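Local atomic coordinates of mosquitocidal toxin (Lysinibacillus sphaericus, PDB entry 2VSE), a protein that kills mosquito larvae, probably by ADP-ribosylating target proteins with a catalytic domain that is linked to four ricin-B-like lectin domains. Residues A[194-199]-A[217-222]. Sequence-based numbering, arbitrary orientation.
Sequences IWINPN and KVFWHE
Three backbone hydrogen bonds join strand 194-196 to strand 217-219 in parallel and run on to Trp220, just past the second strand, at one end of the mixed sheet of the ADP-ribosyltransferase domain. Val218 N donates to Ile194 O, and Val218 O accepts from Ile196 N. Ile196 O takes Trp220 N (2.8 Å) almost straight, at 175°. The alternate polar groups of strand 190-196 face the other way: Trp195 pairs with Thr183 of antiparallel strand 180-187. CA-H groups of Lys217 and Phe219 lean on the carbonyls of Ile194 and Ile196, giving each oxygen a second, weaker contact.

On one face the indole of Trp195 lies alongside Val218, its CZ3 3.5 Å from CG2. Trp220, with CG anti to the backbone N (chi1 178°), turns its edge to the six-membered ring of Trp195 in an offset edge-to-face pair, planes at 75°. Both indole nitrogens are satisfied beyond the strands, NE1 of Trp195 by Glu185 and NE1 of Trp220 by Asn75. On the other face Ile196 CG2 meets Phe219 CE1 at 3.8 Å.

Past the strand, Asn197 OD1 closes an Asx turn by accepting Asn199 N (3.1 Å) from above the carbonyl plane, while its ND2 donates to Ile180 O. Apolar side chains pack along both faces of the strand pair, and with their NE1 donors paired, the two indoles can probably be buried at little polar cost.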
loop_
_atom_site.group_PDB
_atom_site.type_symbol
_atom_site.label_atom_id
_atom_site.label_comp_id
_atom_site.label_asym_id
_atom_site.label_seq_id
_atom_site.Cartn_x
_atom_site.Cartn_y
_atom_site.Cartn_z
ATOM N N ILE A 194 -24.005 11.103 3.357
ATOM C CA ILE A 194 -23.391 9.871 2.893
ATOM C C ILE A 194 -22.501 10.218 1.706
ATOM O O ILE A 194 -22.985 10.656 0.657
ATOM C CB ILE A 194 -24.425 8.798 2.504
ATOM C CG1 ILE A 194 -25.317 8.451 3.700
ATOM C CG2 ILE A 194 -23.722 7.547 1.982
ATOM C CD1 ILE A 194 -26.536 7.626 3.346
ATOM N N TRP A 195 -21.196 10.050 1.896
ATOM C CA TRP A 195 -20.213 10.384 0.884
ATOM C C TRP A 195 -19.953 9.158 0.048
ATOM O O TRP A 195 -19.818 8.066 0.586
ATOM C CB TRP A 195 -18.911 10.805 1.537
ATOM C CG TRP A 195 -18.960 12.124 2.198
ATOM C CD1 TRP A 195 -19.189 12.368 3.515
ATOM C CD2 TRP A 195 -18.761 13.400 1.579
ATOM N NE1 TRP A 195 -19.142 13.715 3.761
ATOM C CE2 TRP A 195 -18.889 14.376 2.589
ATOM C CE3 TRP A 195 -18.491 13.815 0.266
ATOM C CZ2 TRP A 195 -18.747 15.743 2.334
ATOM C CZ3 TRP A 195 -18.352 15.183 0.012
ATOM C CH2 TRP A 195 -18.483 16.126 1.043
ATOM N N ILE A 196 -19.880 9.343 -1.265
ATOM C CA ILE A 196 -19.567 8.248 -2.180
ATOM C C ILE A 196 -18.310 8.613 -2.958
ATOM O O ILE A 196 -18.165 9.758 -3.409
ATOM C CB ILE A 196 -20.747 7.934 -3.136
ATOM C CG1 ILE A 196 -22.053 7.779 -2.338
ATOM C CG2 ILE A 196 -20.468 6.676 -3.956
ATOM C CD1 ILE A 196 -23.295 7.676 -3.194
ATOM N N ASN A 197 -17.411 7.630 -3.088
ATOM C CA ASN A 197 -16.090 7.782 -3.688
ATOM C C ASN A 197 -16.063 7.285 -5.135
ATOM O O ASN A 197 -16.042 6.079 -5.371
ATOM C CB ASN A 197 -15.074 6.984 -2.867
ATOM C CG ASN A 197 -13.662 7.079 -3.419
ATOM O OD1 ASN A 197 -13.356 7.943 -4.239
ATOM N ND2 ASN A 197 -12.788 6.197 -2.956
ATOM N N PRO A 198 -16.054 8.209 -6.112
ATOM C CA PRO A 198 -16.009 7.839 -7.527
ATOM C C PRO A 198 -14.881 6.874 -7.877
ATOM O O PRO A 198 -15.026 6.063 -8.792
ATOM C CB PRO A 198 -15.793 9.185 -8.221
ATOM C CG PRO A 198 -16.473 10.144 -7.331
ATOM C CD PRO A 198 -16.121 9.672 -5.946
ATOM N N ASN A 199 -13.778 6.954 -7.139
ATOM C CA ASN A 199 -12.570 6.198 -7.437
ATOM C C ASN A 199 -12.585 4.777 -6.844
ATOM O O ASN A 199 -11.597 4.053 -6.947
ATOM C CB ASN A 199 -11.335 7.004 -6.968
ATOM C CG ASN A 199 -9.992 6.325 -7.295
ATOM O OD1 ASN A 199 -9.722 5.912 -8.430
ATOM N ND2 ASN A 199 -9.137 6.236 -6.291
ATOM N N LYS A 217 -26.886 11.977 -0.451
ATOM C CA LYS A 217 -25.691 11.277 -0.879
ATOM C C LYS A 217 -24.920 12.225 -1.774
ATOM O O LYS A 217 -25.505 12.860 -2.639
ATOM C CB LYS A 217 -26.053 10.019 -1.674
ATOM C CG LYS A 217 -27.043 9.079 -0.995
ATOM C CD LYS A 217 -26.779 7.638 -1.411
ATOM C CE LYS A 217 -27.613 6.652 -0.602
ATOM N NZ LYS A 217 -28.717 6.084 -1.398
ATOM N N VAL A 218 -23.614 12.339 -1.567
ATOM C CA VAL A 218 -22.802 13.166 -2.462
ATOM C C VAL A 218 -21.532 12.497 -2.956
ATOM O O VAL A 218 -20.827 11.836 -2.201
ATOM C CB VAL A 218 -22.562 14.646 -1.949
ATOM C CG1 VAL A 218 -23.074 14.874 -0.532
ATOM C CG2 VAL A 218 -21.106 15.087 -2.118
ATOM N N PHE A 219 -21.302 12.637 -4.260
ATOM C CA PHE A 219 -20.103 12.156 -4.917
ATOM C C PHE A 219 -18.942 13.096 -4.601
ATOM O O PHE A 219 -18.949 14.270 -4.965
ATOM C CB PHE A 219 -20.332 12.041 -6.431
ATOM C CG PHE A 219 -21.203 10.883 -6.825
ATOM C CD1 PHE A 219 -20.750 9.577 -6.688
ATOM C CD2 PHE A 219 -22.475 11.097 -7.337
ATOM C CE1 PHE A 219 -21.543 8.501 -7.053
ATOM C CE2 PHE A 219 -23.285 10.025 -7.702
ATOM C CZ PHE A 219 -22.820 8.727 -7.558
ATOM N N TRP A 220 -17.955 12.557 -3.902
ATOM C CA TRP A 220 -16.793 13.305 -3.453
ATOM C C TRP A 220 -15.831 13.670 -4.589
ATOM O O TRP A 220 -15.650 12.903 -5.538
ATOM C CB TRP A 220 -16.064 12.467 -2.404
ATOM C CG TRP A 220 -14.814 13.069 -1.861
ATOM C CD1 TRP A 220 -14.711 13.918 -0.805
ATOM C CD2 TRP A 220 -13.487 12.852 -2.337
ATOM N NE1 TRP A 220 -13.400 14.255 -0.594
ATOM C CE2 TRP A 220 -12.623 13.612 -1.520
ATOM C CE3 TRP A 220 -12.941 12.100 -3.384
ATOM C CZ2 TRP A 220 -11.235 13.643 -1.717
ATOM C CZ3 TRP A 220 -11.562 12.125 -3.577
ATOM C CH2 TRP A 220 -10.727 12.892 -2.744
ATOM N N HIS A 221 -15.226 14.848 -4.479
ATOM C CA HIS A 221 -14.067 15.206 -5.284
ATOM C C HIS A 221 -13.045 15.862 -4.359
ATOM O O HIS A 221 -13.400 16.245 -3.238
ATOM C CB HIS A 221 -14.453 16.111 -6.463
ATOM C CG HIS A 221 -15.240 17.330 -6.081
ATOM N ND1 HIS A 221 -14.673 18.423 -5.460
ATOM C CD2 HIS A 221 -16.541 17.649 -6.282
ATOM C CE1 HIS A 221 -15.594 19.351 -5.271
ATOM N NE2 HIS A 221 -16.736 18.903 -5.756
ATOM N N GLU A 222 -11.793 15.978 -4.800
ATOM C CA GLU A 222 -10.744 16.547 -3.945
ATOM C C GLU A 222 -11.041 18.001 -3.587
ATOM O O GLU A 222 -11.570 18.753 -4.410
ATOM C CB GLU A 222 -9.339 16.393 -4.563
ATOM C CG GLU A 222 -9.097 17.162 -5.862
ATOM C CD GLU A 222 -7.624 17.507 -6.088
ATOM O OE1 GLU A 222 -6.724 16.758 -5.610
ATOM O OE2 GLU A 222 -7.371 18.535 -6.757
#